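Malyl-CoA lyase/beta-methylmalyl-CoA lyase (Methylobacterium extorquens, PDB 5UGR) is a magnesium-binding TIM-barrel enzyme of the HpcH/HpaI aldolase/citrate lyase family, assembled from six copies of the chain. Local coordinates at residues A[51-54]-A[55-59]; A[61-65]-A[66-70]; A[112-115]-A[116-120]; A[120-123]-A[124-127]; A[143-146]-A[147-150]. All blocks are in the same frame, centred on the assembly; numbering follows the deposited sequence.

Contact 1 of 5, residues A[51-54]-A[55-59]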
loop_
_atom_site.group_PDB
_atom_site.type_symbol
_atom_site.label_atom_id
_atom_site.label_comp_id
_atom_site.label_asym_id
_atom_site.label_seq_id
_atom_site.Cartn_x
_atom_site.Cartn_y
_atom_site.Cartn_z
ATOM N N ASP A 51 16.225 1.222 39.073
ATOM C CA ASP A 51 17.487 0.510 38.866
ATOM C C ASP A 51 18.048 0.589 37.455
ATOM O O ASP A 51 19.160 0.069 37.202
ATOM C CB ASP A 51 17.302 -0.995 39.230
ATOM C CG ASP A 51 17.012 -1.241 40.697
ATOM O OD1 ASP A 51 17.494 -0.471 41.526
ATOM O OD2 ASP A 51 16.362 -2.258 41.058
ATOM N N LYS A 52 17.300 1.224 36.521
ATOM C CA LYS A 52 17.697 1.210 35.109
ATOM C C LYS A 52 19.000 1.937 34.821
ATOM O O LYS A 52 19.831 1.449 34.030
ATOM C CB LYS A 52 16.566 1.663 34.246
ATOM C CG LYS A 52 15.424 0.641 34.123
ATOM C CD LYS A 52 14.330 1.139 33.225
ATOM C CE LYS A 52 13.093 0.261 33.191
ATOM N NZ LYS A 52 13.353 -1.133 32.789
ATOM N N GLU A 53 19.227 3.062 35.524
ATOM C CA GLU A 53 20.438 3.854 35.257
ATOM C C GLU A 53 21.675 3.044 35.689
ATOM O O GLU A 53 22.695 2.980 34.973
ATOM C CB GLU A 53 20.347 5.196 35.999
ATOM C CG GLU A 53 21.640 5.951 35.879
ATOM C CD GLU A 53 21.608 7.341 36.447
ATOM O OE1 GLU A 53 22.321 8.202 35.905
ATOM O OE2 GLU A 53 20.904 7.563 37.412
ATOM N N GLN A 54 21.578 2.406 36.873
ATOM C CA GLN A 54 22.695 1.572 37.352
ATOM C C GLN A 54 22.887 0.326 36.518
ATOM O O GLN A 54 24.015 -0.087 36.248
ATOM C CB GLN A 54 22.511 1.220 38.831
ATOM C CG GLN A 54 23.707 0.539 39.452
ATOM C CD GLN A 54 24.987 1.362 39.404
ATOM O OE1 GLN A 54 24.999 2.519 39.789
ATOM N NE2 GLN A 54 26.074 0.770 38.897
ATOM N N ALA A 55 21.767 -0.272 36.069
ATOM C CA ALA A 55 21.901 -1.486 35.281
ATOM C C ALA A 55 22.659 -1.184 34.005
ATOM O O ALA A 55 23.449 -1.987 33.526
ATOM C CB ALA A 55 20.516 -2.043 34.968
ATOM N N ARG A 56 22.454 0.014 33.462
ATOM C CA ARG A 56 23.154 0.428 32.250
ATOM C C ARG A 56 24.647 0.483 32.474
ATOM O O ARG A 56 25.468 -0.047 31.689
ATOM C CB ARG A 56 22.577 1.758 31.752
ATOM C CG ARG A 56 23.037 2.147 30.395
ATOM C CD ARG A 56 22.534 3.511 29.978
ATOM N NE ARG A 56 21.065 3.664 30.036
ATOM C CZ ARG A 56 20.347 4.557 30.716
ATOM N NH1 ARG A 56 20.898 5.399 31.587
ATOM N NH2 ARG A 56 19.037 4.597 30.564
ATOM N N LYS A 57 25.011 1.071 33.610
ATOM C CA LYS A 57 26.427 1.073 33.976
ATOM C C LYS A 57 27.017 -0.323 34.221
ATOM O O LYS A 57 28.113 -0.636 33.762
ATOM C CB LYS A 57 26.600 1.960 35.222
ATOM C CG LYS A 57 26.317 3.431 34.989
ATOM C CD LYS A 57 26.479 4.171 36.325
ATOM C CE LYS A 57 26.036 5.610 36.175
ATOM N NZ LYS A 57 25.936 6.297 37.490
ATOM N N ASN A 58 26.245 -1.160 34.889
ATOM C CA ASN A 58 26.636 -2.544 35.158
ATOM C C ASN A 58 26.897 -3.283 33.869
ATOM O O ASN A 58 27.904 -4.026 33.739
ATOM C CB ASN A 58 25.595 -3.305 35.958
ATOM C CG ASN A 58 25.367 -2.759 37.372
ATOM O OD1 ASN A 58 26.206 -2.035 37.951
ATOM N ND2 ASN A 58 24.249 -3.145 37.947
ATOM N N ILE A 59 25.990 -3.083 32.892
ATOM C CA ILE A 59 26.174 -3.771 31.626
ATOM C C ILE A 59 27.397 -3.331 30.807
ATOM O O ILE A 59 28.091 -4.125 30.194
ATOM C CB ILE A 59 24.834 -3.636 30.792
ATOM C CG1 ILE A 59 23.788 -4.565 31.425
ATOM C CG2 ILE A 59 25.067 -3.991 29.319
ATOM C CD1 ILE A 59 22.370 -4.421 30.882
HETATM O O HOH W 1 23.458 4.991 33.146
HETATM O O HOH W 2 23.807 4.844 38.736
#
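Glu53 O takes two hydrogen bonds at once: Lys57 N, one turn further on, reaches it at 3.3 Å, and an ordered water also donates to it. The same water accepts from Arg56 NH1 at 3.0 Å, tying the guanidinium back to a carbonyl three residues earlier. Arg56 is extended to CD and turns at the CG-CD bond (chi3 -55°), which brings NH1 to 4.0 Å from Glu53 CA, while its NE makes a salt bridge to Asp88 on helix 85-95. On another side of the helix, Gln54 NE2 donates to Asn58 OD1 at 3.0 Å. The bond is nearly straight at the hydrogen (172°), and Asn58 OD1 lies in the Gln54 amide plane. On the acceptor side, however, NE2 stands well above the Asn58 carbonyl plane, and the two amides are turned 45° apart. This i to i+4 pair lies on helix 52-65, the crossover between strands 38-42 and 72-76 of the TIM barrel. Both ends of the Gln54 amide are held, because OE1 accepts at 2.8 Å from a second water that Lys57 NZ also binds. Lys57, extended beyond CG, crosses Gln54 at about a right angle, leaving NZ 4.4 Å from Glu53 OE1, too far for a salt bridge. Asn58 ND2 donates to Gly22 O, and Lys52 NZ donates to Val47 O, Leu43 O and Asn78 OD1.

Contact 2 of 5, residues A[61-65]-A[66-70]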
loop_
_atom_site.group_PDB
_atom_site.type_symbol
_atom_site.label_atom_id
_atom_site.label_comp_id
_atom_site.label_asym_id
_atom_site.label_seq_id
_atom_site.Cartn_x
_atom_site.Cartn_y
_atom_site.Cartn_z
ATOM N N GLN A 61 30.154 -2.309 32.128
ATOM C CA GLN A 61 31.292 -2.945 32.827
ATOM C C GLN A 61 31.347 -4.437 32.454
ATOM O O GLN A 61 32.430 -4.974 32.096
ATOM C CB GLN A 61 31.191 -2.714 34.366
ATOM C CG GLN A 61 32.088 -3.664 35.161
ATOM C CD GLN A 61 32.228 -3.320 36.620
ATOM O OE1 GLN A 61 33.328 -3.191 37.090
ATOM N NE2 GLN A 61 31.113 -3.197 37.352
ATOM N N ALA A 62 30.157 -5.101 32.448
ATOM C CA ALA A 62 30.142 -6.531 32.178
ATOM C C ALA A 62 30.584 -6.829 30.723
ATOM O O ALA A 62 31.398 -7.752 30.493
ATOM C CB ALA A 62 28.750 -7.106 32.425
ATOM N N LEU A 63 30.090 -6.061 29.759
ATOM C CA LEU A 63 30.486 -6.286 28.393
ATOM C C LEU A 63 31.955 -6.026 28.132
ATOM O O LEU A 63 32.570 -6.706 27.311
ATOM C CB LEU A 63 29.650 -5.432 27.407
ATOM C CG LEU A 63 28.215 -5.890 27.200
ATOM C CD1 LEU A 63 27.454 -4.774 26.519
ATOM C CD2 LEU A 63 28.203 -7.144 26.375
ATOM N N ASN A 64 32.532 -5.073 28.869
ATOM C CA ASN A 64 33.930 -4.736 28.674
ATOM C C ASN A 64 34.907 -5.584 29.431
ATOM O O ASN A 64 36.063 -5.744 28.980
ATOM C CB ASN A 64 34.100 -3.281 29.033
ATOM C CG ASN A 64 33.579 -2.364 27.943
ATOM O OD1 ASN A 64 33.371 -2.769 26.794
ATOM N ND2 ASN A 64 33.386 -1.135 28.286
ATOM N N ASP A 65 34.479 -6.113 30.578
ATOM C CA ASP A 65 35.419 -6.808 31.507
ATOM C C ASP A 65 35.347 -8.359 31.550
ATOM O O ASP A 65 36.324 -9.006 31.939
ATOM C CB ASP A 65 35.173 -6.328 32.957
ATOM C CG ASP A 65 35.491 -4.898 33.174
ATOM O OD1 ASP A 65 36.077 -4.246 32.290
ATOM O OD2 ASP A 65 35.135 -4.441 34.291
ATOM N N LEU A 66 34.161 -8.917 31.255
ATOM C CA LEU A 66 33.973 -10.344 31.494
ATOM C C LEU A 66 34.347 -11.094 30.235
ATOM O O LEU A 66 34.424 -10.535 29.131
ATOM C CB LEU A 66 32.501 -10.631 31.845
ATOM C CG LEU A 66 32.049 -10.070 33.185
ATOM C CD1 LEU A 66 30.598 -10.398 33.518
ATOM C CD2 LEU A 66 32.969 -10.484 34.345
ATOM N N ASP A 67 34.588 -12.376 30.394
ATOM C CA ASP A 67 34.938 -13.220 29.260
ATOM C C ASP A 67 33.712 -13.965 28.771
ATOM O O ASP A 67 33.321 -14.990 29.345
ATOM C CB ASP A 67 36.025 -14.205 29.713
ATOM C CG ASP A 67 36.493 -15.148 28.606
ATOM O OD1 ASP A 67 35.996 -15.111 27.447
ATOM O OD2 ASP A 67 37.424 -15.925 28.897
ATOM N N TRP A 68 33.170 -13.499 27.645
ATOM C CA TRP A 68 31.951 -14.054 27.097
ATOM C C TRP A 68 32.246 -15.120 26.032
ATOM O O TRP A 68 31.315 -15.651 25.348
ATOM C CB TRP A 68 31.091 -12.923 26.468
ATOM C CG TRP A 68 30.666 -11.880 27.479
ATOM C CD1 TRP A 68 31.225 -10.658 27.633
ATOM C CD2 TRP A 68 29.661 -11.991 28.460
ATOM N NE1 TRP A 68 30.640 -10.001 28.653
ATOM C CE2 TRP A 68 29.665 -10.795 29.193
ATOM C CE3 TRP A 68 28.761 -12.988 28.814
ATOM C CZ2 TRP A 68 28.753 -10.529 30.206
ATOM C CZ3 TRP A 68 27.866 -12.730 29.843
ATOM C CH2 TRP A 68 27.883 -11.499 30.546
ATOM N N GLY A 69 33.503 -15.447 25.814
ATOM C CA GLY A 69 33.779 -16.386 24.751
ATOM C C GLY A 69 33.274 -15.948 23.387
ATOM O O GLY A 69 33.388 -14.761 23.045
ATOM N N ASN A 70 32.781 -16.924 22.593
ATOM C CA ASN A 70 32.229 -16.649 21.315
ATOM C C ASN A 70 30.707 -16.539 21.356
ATOM O O ASN A 70 30.059 -16.667 20.300
ATOM C CB ASN A 70 32.658 -17.711 20.310
ATOM C CG ASN A 70 32.371 -17.333 18.868
ATOM O OD1 ASN A 70 31.955 -18.228 18.059
ATOM N ND2 ASN A 70 32.544 -16.099 18.498
HETATM O O HOH W 3 34.348 -8.687 27.220
#
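Trp68 folds back against the end of helix 52-65 and meets Ala62 along one side of its indole. Its CB points toward the helix, and with CG placed beside the backbone N (chi1 -62°) the ring is laid against the last turn. Passing outward from there, CD1 comes to 4.1 Å from Ala62 O. NE1, the next atom, donates to that oxygen at 3.0 Å and also passes near Leu63 CA. The acceptor is only slightly tilted from the ring plane, whereas NE1 sits 47° out of the carbonyl plane of Ala62, away from a lone-pair direction. Beyond NE1 the contact turns apolar: CZ2 touches Ala62 CB at 4.1 Å. One face of the indole carries Leu66 CB, 3.6 Å above the plane and offset toward the rim.

Ala62 O has a second donor, Leu66 N at 3.1 Å, which arrives from the opposite face of the carbonyl plane. A single oxygen thus holds both the final backbone bond of the helix and the indole that follows it. Leu66 CD1 adds an apolar touch on Ala62 CB at 3.9 Å, and a water bridges Leu63 O to Leu66 O. Around it, Trp68 packs on Ser31 and Ala32 of helix 25-32 and on Ile39 and Leu41 of strand 38-42. Asp67 OD1 accepts from Gly69 N, forming an Asx turn in the loop that leads from helix 52-65 into strand 72-76 of the TIM barrel.

Contact 3 of 5, residues A[112-115]-A[116-120]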
loop_
_atom_site.group_PDB
_atom_site.type_symbol
_atom_site.label_atom_id
_atom_site.label_comp_id
_atom_site.label_asym_id
_atom_site.label_seq_id
_atom_site.Cartn_x
_atom_site.Cartn_y
_atom_site.Cartn_z
ATOM N N ASP A 112 9.530 1.392 13.850
ATOM C CA ASP A 112 10.198 1.239 15.151
ATOM C C ASP A 112 11.632 0.751 14.928
ATOM O O ASP A 112 12.607 1.219 15.571
ATOM C CB ASP A 112 9.449 0.228 16.053
ATOM C CG ASP A 112 8.106 0.748 16.608
ATOM O OD1 ASP A 112 8.017 1.956 16.881
ATOM O OD2 ASP A 112 7.245 -0.156 16.792
ATOM N N VAL A 113 11.777 -0.213 14.047
ATOM C CA VAL A 113 13.092 -0.809 13.763
ATOM C C VAL A 113 13.981 0.188 13.016
ATOM O O VAL A 113 15.171 0.335 13.333
ATOM C CB VAL A 113 12.959 -2.128 13.023
ATOM C CG1 VAL A 113 14.340 -2.784 12.843
ATOM C CG2 VAL A 113 12.053 -3.084 13.752
ATOM N N TYR A 114 13.410 0.886 12.044
ATOM C CA TYR A 114 14.104 1.944 11.321
ATOM C C TYR A 114 14.721 2.933 12.300
ATOM O O TYR A 114 15.871 3.377 12.136
ATOM C CB TYR A 114 13.173 2.589 10.307
ATOM C CG TYR A 114 13.721 3.508 9.266
ATOM C CD1 TYR A 114 14.036 4.836 9.550
ATOM C CD2 TYR A 114 13.931 3.045 7.943
ATOM C CE1 TYR A 114 14.429 5.733 8.544
ATOM C CE2 TYR A 114 14.333 3.921 6.955
ATOM C CZ TYR A 114 14.571 5.260 7.227
ATOM O OH TYR A 114 14.965 6.106 6.221
ATOM N N ALA A 115 13.935 3.345 13.286
ATOM C CA ALA A 115 14.429 4.331 14.254
ATOM C C ALA A 115 15.680 3.882 14.954
ATOM O O ALA A 115 16.602 4.708 15.148
ATOM C CB ALA A 115 13.330 4.698 15.239
ATOM N N ILE A 116 15.695 2.613 15.382
ATOM C CA ILE A 116 16.878 2.086 16.073
ATOM C C ILE A 116 18.034 1.927 15.095
ATOM O O ILE A 116 19.204 2.100 15.472
ATOM C CB ILE A 116 16.542 0.792 16.837
ATOM C CG1 ILE A 116 15.303 0.993 17.712
ATOM C CG2 ILE A 116 17.736 0.323 17.689
ATOM C CD1 ILE A 116 15.253 2.198 18.574
ATOM N N ASP A 117 17.734 1.602 13.840
ATOM C CA ASP A 117 18.773 1.486 12.802
ATOM C C ASP A 117 19.464 2.871 12.582
ATOM O O ASP A 117 20.696 2.925 12.547
ATOM C CB ASP A 117 18.114 0.934 11.544
ATOM C CG ASP A 117 19.040 0.234 10.593
ATOM O OD1 ASP A 117 20.279 0.314 10.755
ATOM O OD2 ASP A 117 18.496 -0.339 9.601
ATOM N N VAL A 118 18.693 3.967 12.518
ATOM C CA VAL A 118 19.257 5.286 12.362
ATOM C C VAL A 118 20.265 5.538 13.512
ATOM O O VAL A 118 21.423 5.901 13.254
ATOM C CB VAL A 118 18.171 6.351 12.356
ATOM C CG1 VAL A 118 18.789 7.733 12.403
ATOM C CG2 VAL A 118 17.281 6.229 11.086
ATOM N N LEU A 119 19.807 5.373 14.751
ATOM C CA LEU A 119 20.626 5.736 15.918
ATOM C C LEU A 119 21.864 4.859 15.965
ATOM O O LEU A 119 22.995 5.368 16.186
ATOM C CB LEU A 119 19.754 5.655 17.162
ATOM C CG LEU A 119 20.438 6.028 18.483
ATOM C CD1 LEU A 119 21.001 7.459 18.435
ATOM C CD2 LEU A 119 19.447 5.890 19.614
ATOM N N THR A 120 21.675 3.547 15.853
ATOM C CA THR A 120 22.778 2.592 15.891
ATOM C C THR A 120 23.803 2.875 14.806
ATOM O O THR A 120 25.038 2.899 15.079
ATOM C CB THR A 120 22.263 1.149 15.767
ATOM O OG1 THR A 120 21.329 0.873 16.843
ATOM C CG2 THR A 120 23.408 0.175 15.851
#
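Val118 and Tyr114 meet one turn apart, tightly at the backbone and more loosely between their side chains. Val118 N donates to Tyr114 O at 2.9 Å, and Val118 CG2, set beside its own backbone N, closes to 3.4 Å on the same oxygen. Asp117 N to Val113 O is equally short. By contrast, Tyr114 CD1 and Val118 CG2 come no nearer than 3.9 Å, with the methyl placed obliquely to the ring. The backbone is slacker at both ends: Ile116 N bonds weakly to Asp112 O at 3.4 Å, and Leu119 N lies 3.3 Å from Ala115 O.

Neighbouring subunits cover this looser, ring-bearing side. Tyr114 OH bonds to Asp112 OD1 of the third subunit, and the pair is reciprocated, Asp112 OD1 meeting Tyr114 OH of that subunit; Phe3 of the fourth subunit meets the Tyr114 ring edge-to-face. On the barrel side Ile116 packs against Ile104 and Phe135. There Ile116 O accepts from both Thr120 N and Thr120 OG1, the hydroxyl at 2.8 Å, from opposite faces of its plane. A threonine hydroxyl bonded to the i-4 carbonyl is common in alpha-helices; this one is helix 110-127, the crossover from strand 101-104 to strand 134-139 of the TIM barrel.

Contact 4 of 5, residues A[120-123]-A[124-127]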
loop_
_atom_site.group_PDB
_atom_site.type_symbol
_atom_site.label_atom_id
_atom_site.label_comp_id
_atom_site.label_asym_id
_atom_site.label_seq_id
_atom_site.Cartn_x
_atom_site.Cartn_y
_atom_site.Cartn_z
ATOM N N THR A 120 21.675 3.547 15.853
ATOM C CA THR A 120 22.778 2.592 15.891
ATOM C C THR A 120 23.803 2.875 14.806
ATOM O O THR A 120 25.038 2.899 15.079
ATOM C CB THR A 120 22.263 1.149 15.767
ATOM O OG1 THR A 120 21.329 0.873 16.843
ATOM C CG2 THR A 120 23.408 0.175 15.851
ATOM N N THR A 121 23.322 3.149 13.598
ATOM C CA THR A 121 24.225 3.426 12.504
ATOM C C THR A 121 25.111 4.651 12.794
ATOM O O THR A 121 26.334 4.635 12.526
ATOM C CB THR A 121 23.497 3.549 11.153
ATOM O OG1 THR A 121 22.743 2.337 10.945
ATOM C CG2 THR A 121 24.469 3.780 10.024
ATOM N N GLN A 122 24.487 5.726 13.260
ATOM C CA GLN A 122 25.220 6.974 13.539
ATOM C C GLN A 122 26.298 6.735 14.576
ATOM O O GLN A 122 27.425 7.235 14.431
ATOM C CB GLN A 122 24.305 8.086 13.963
ATOM C CG GLN A 122 23.411 8.531 12.796
ATOM C CD GLN A 122 22.464 9.625 13.168
ATOM O OE1 GLN A 122 22.556 10.189 14.272
ATOM N NE2 GLN A 122 21.497 9.909 12.282
ATOM N N ILE A 123 25.993 5.977 15.613
ATOM C CA ILE A 123 27.009 5.723 16.660
ATOM C C ILE A 123 28.131 4.896 16.086
ATOM O O ILE A 123 29.340 5.157 16.346
ATOM C CB ILE A 123 26.396 5.041 17.892
ATOM C CG1 ILE A 123 25.294 5.909 18.512
ATOM C CG2 ILE A 123 27.464 4.715 18.919
ATOM C CD1 ILE A 123 24.297 5.078 19.318
ATOM N N GLU A 124 27.794 3.888 15.275
ATOM C CA GLU A 124 28.824 3.085 14.647
ATOM C C GLU A 124 29.728 3.929 13.684
ATOM O O GLU A 124 30.949 3.694 13.593
ATOM C CB GLU A 124 28.194 1.866 13.899
ATOM C CG GLU A 124 27.645 0.807 14.825
ATOM C CD GLU A 124 27.168 -0.443 14.102
ATOM O OE1 GLU A 124 26.875 -0.410 12.884
ATOM O OE2 GLU A 124 27.126 -1.491 14.812
ATOM N N GLN A 125 29.117 4.850 12.940
ATOM C CA GLN A 125 29.851 5.779 12.104
ATOM C C GLN A 125 30.818 6.605 12.975
ATOM O O GLN A 125 31.967 6.790 12.577
ATOM C CB GLN A 125 28.926 6.703 11.361
ATOM C CG GLN A 125 28.121 6.038 10.251
ATOM C CD GLN A 125 27.147 6.982 9.554
ATOM O OE1 GLN A 125 27.164 7.178 8.281
ATOM N NE2 GLN A 125 26.325 7.520 10.300
ATOM N N ALA A 126 30.361 7.110 14.121
ATOM C CA ALA A 126 31.198 7.943 14.949
ATOM C C ALA A 126 32.374 7.140 15.497
ATOM O O ALA A 126 33.487 7.671 15.626
ATOM C CB ALA A 126 30.370 8.521 16.084
ATOM N N LYS A 127 32.134 5.874 15.827
ATOM C CA LYS A 127 33.136 5.075 16.502
ATOM C C LYS A 127 34.057 4.336 15.525
ATOM O O LYS A 127 35.024 3.709 15.944
ATOM C CB LYS A 127 32.539 4.071 17.511
ATOM C CG LYS A 127 31.789 4.703 18.698
ATOM C CD LYS A 127 32.584 5.703 19.540
ATOM C CE LYS A 127 33.684 5.004 20.254
ATOM N NZ LYS A 127 34.345 6.049 21.089
#
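The carboxylate of Glu124 carries the methyl CG2 of Thr120 over one face, 4.2 Å from Glu124 CD. The two side chains run side by side in the same direction. Both carboxylate oxygens have partners, which should fix the rotation of the group: OE2 accepts from Ile133 N, and OE1 makes a salt bridge to Arg157 NH2, which also bonds Thr121 OG1, whose other partner is Asp117 O one turn back. Gln125, extended beyond CG, presses that CG to 3.2 Å on Thr121 O, the carbonyl to which Gln125 N donates at 2.8 Å.

These residues form the last turns of helix 110-127, which links strand 101-104 to strand 134-139 on the outside of the TIM barrel. The backbone bonds across the contact are regular i to i+4 pairs: Glu124 N lies 2.9 Å from Thr120 O and Ala126 N 3.0 Å from Gln122 O. The last of them, Lys127 N to Ile123 O, is more bent at the hydrogen (143°).

Side chains diverge from this frame toward different neighbours. Gln122 is extended beyond CG and donates through NE2 to Leu80 O of the third subunit, while Ile123 packs on Val89 and Val93 of helix 85-95. Lys127 CG, set beside the backbone N (chi1 -63°), rests 3.4 Å from Ile123 O; the bends at chi2 and chi3 then carry NZ off to a pentaethylene glycol molecule, probably from the crystallisation liquor, to which it is hydrogen-bonded.

Contact 5 of 5, residues A[143-146]-A[147-150]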
loop_
_atom_site.group_PDB
_atom_site.type_symbol
_atom_site.label_atom_id
_atom_site.label_comp_id
_atom_site.label_asym_id
_atom_site.label_seq_id
_atom_site.Cartn_x
_atom_site.Cartn_y
_atom_site.Cartn_z
ATOM N N LEU A 143 -0.273 -5.688 18.507
ATOM C CA LEU A 143 0.138 -4.756 17.440
ATOM C C LEU A 143 1.269 -5.300 16.622
ATOM O O LEU A 143 1.216 -5.266 15.365
ATOM C CB LEU A 143 0.507 -3.361 17.991
ATOM C CG LEU A 143 0.823 -2.225 16.981
ATOM C CD1 LEU A 143 -0.345 -1.910 16.067
ATOM C CD2 LEU A 143 1.326 -0.999 17.721
ATOM N N GLY A 144 2.322 -5.776 17.286
ATOM C CA GLY A 144 3.422 -6.357 16.546
ATOM C C GLY A 144 3.002 -7.587 15.742
ATOM O O GLY A 144 3.430 -7.777 14.591
ATOM N N MET A 145 2.164 -8.446 16.347
ATOM C CA MET A 145 1.693 -9.617 15.619
ATOM C C MET A 145 0.904 -9.221 14.379
ATOM O O MET A 145 1.000 -9.874 13.336
ATOM C CB MET A 145 0.856 -10.494 16.547
ATOM C CG MET A 145 0.477 -11.816 15.959
ATOM S SD MET A 145 1.854 -12.924 15.517
ATOM C CE MET A 145 2.518 -13.297 17.130
ATOM N N ALA A 146 0.089 -8.178 14.486
ATOM C CA ALA A 146 -0.701 -7.693 13.338
ATOM C C ALA A 146 0.125 -7.102 12.186
ATOM O O ALA A 146 -0.355 -7.000 11.051
ATOM C CB ALA A 146 -1.688 -6.664 13.832
ATOM N N ASN A 147 1.406 -6.751 12.469
ATOM C CA ASN A 147 2.306 -6.149 11.532
ATOM C C ASN A 147 3.570 -6.987 11.314
ATOM O O ASN A 147 4.555 -6.488 10.762
ATOM C CB ASN A 147 2.656 -4.722 11.974
ATOM C CG ASN A 147 1.453 -3.823 11.904
ATOM O OD1 ASN A 147 1.016 -3.478 10.809
ATOM N ND2 ASN A 147 0.924 -3.462 13.011
ATOM N N VAL A 148 3.528 -8.279 11.684
ATOM C CA VAL A 148 4.778 -9.032 11.757
ATOM C C VAL A 148 5.458 -9.221 10.414
ATOM O O VAL A 148 6.695 -9.200 10.330
ATOM C CB VAL A 148 4.561 -10.372 12.497
ATOM C CG1 VAL A 148 3.634 -11.331 11.780
ATOM C CG2 VAL A 148 5.880 -11.013 12.904
ATOM N N GLU A 149 4.675 -9.379 9.343
ATOM C CA GLU A 149 5.252 -9.585 8.038
ATOM C C GLU A 149 5.998 -8.347 7.562
ATOM O O GLU A 149 7.088 -8.439 6.991
ATOM C CB GLU A 149 4.172 -9.975 7.025
ATOM C CG GLU A 149 3.429 -11.251 7.369
ATOM C CD GLU A 149 2.240 -11.096 8.317
ATOM O OE1 GLU A 149 1.816 -9.919 8.797
ATOM O OE2 GLU A 149 1.723 -12.234 8.588
ATOM N N ALA A 150 5.410 -7.170 7.792
ATOM C CA ALA A 150 6.075 -5.917 7.498
ATOM C C ALA A 150 7.298 -5.656 8.356
ATOM O O ALA A 150 8.340 -5.158 7.858
ATOM C CB ALA A 150 5.074 -4.733 7.604
#
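Asn147 departs from helical angles (phi -121°, with psi slightly positive), and its N donates to Gly144 O at 3.1 Å from well above the carbonyl plane, with a weak second bond to Leu143 O. This breaks the path between helices 142-146 and 148-151, the short helices that follow strand 134-139 in the TIM barrel. Although Asn147 occupies the N-cap position of the second helix, its side chain makes no capping bond and turns back to the first. With CG beside the backbone N (chi1 -67°), ND2 donates to Leu143 O at 3.0 Å, tilted from the carbonyl plane. Leu143 CD1 comes to 3.7 Å from Asn147 ND2, the two side chains crossing at a slant, and Tyr220 of the second subunit, which packs on Leu143, supplies a further partner for ND2 through its OH.

Beyond the break, Val148 N bonds only weakly to Met145 O at 3.4 Å. Val148 and Met145 face Arg212 of helix 207-220 and Ile139 of strand 134-139. Val148 holds CG1 between its backbone N and carbonyl carbon (chi1 65°), which brings this methyl to 3.4 Å from Met145 O and leaves it 4.4 Å from Met145 SD.

The five contacts follow one another along the chain, all on the helical layer or its connecting loops around the eight-stranded parallel barrel. Contacts 1 and 2 adjoin on helix 52-65, centres 16 Å apart, and carry the chain from its start into the loop before strand 72-76. Contacts 3 and 4 share Thr120 on helix 110-127, centres 11 Å apart, and both touch the third subunit. Contact 5, beyond strand 134-139, lies 17 Å from contact 3 centre to centre, but 34 Å from contact 2, on the opposite side of the chain's centre. Residues 61-70 touch no other chain of the assembly, whereas contacts 3, 4 and 5 meet neighbouring subunits and contact 1 does so through Lys52.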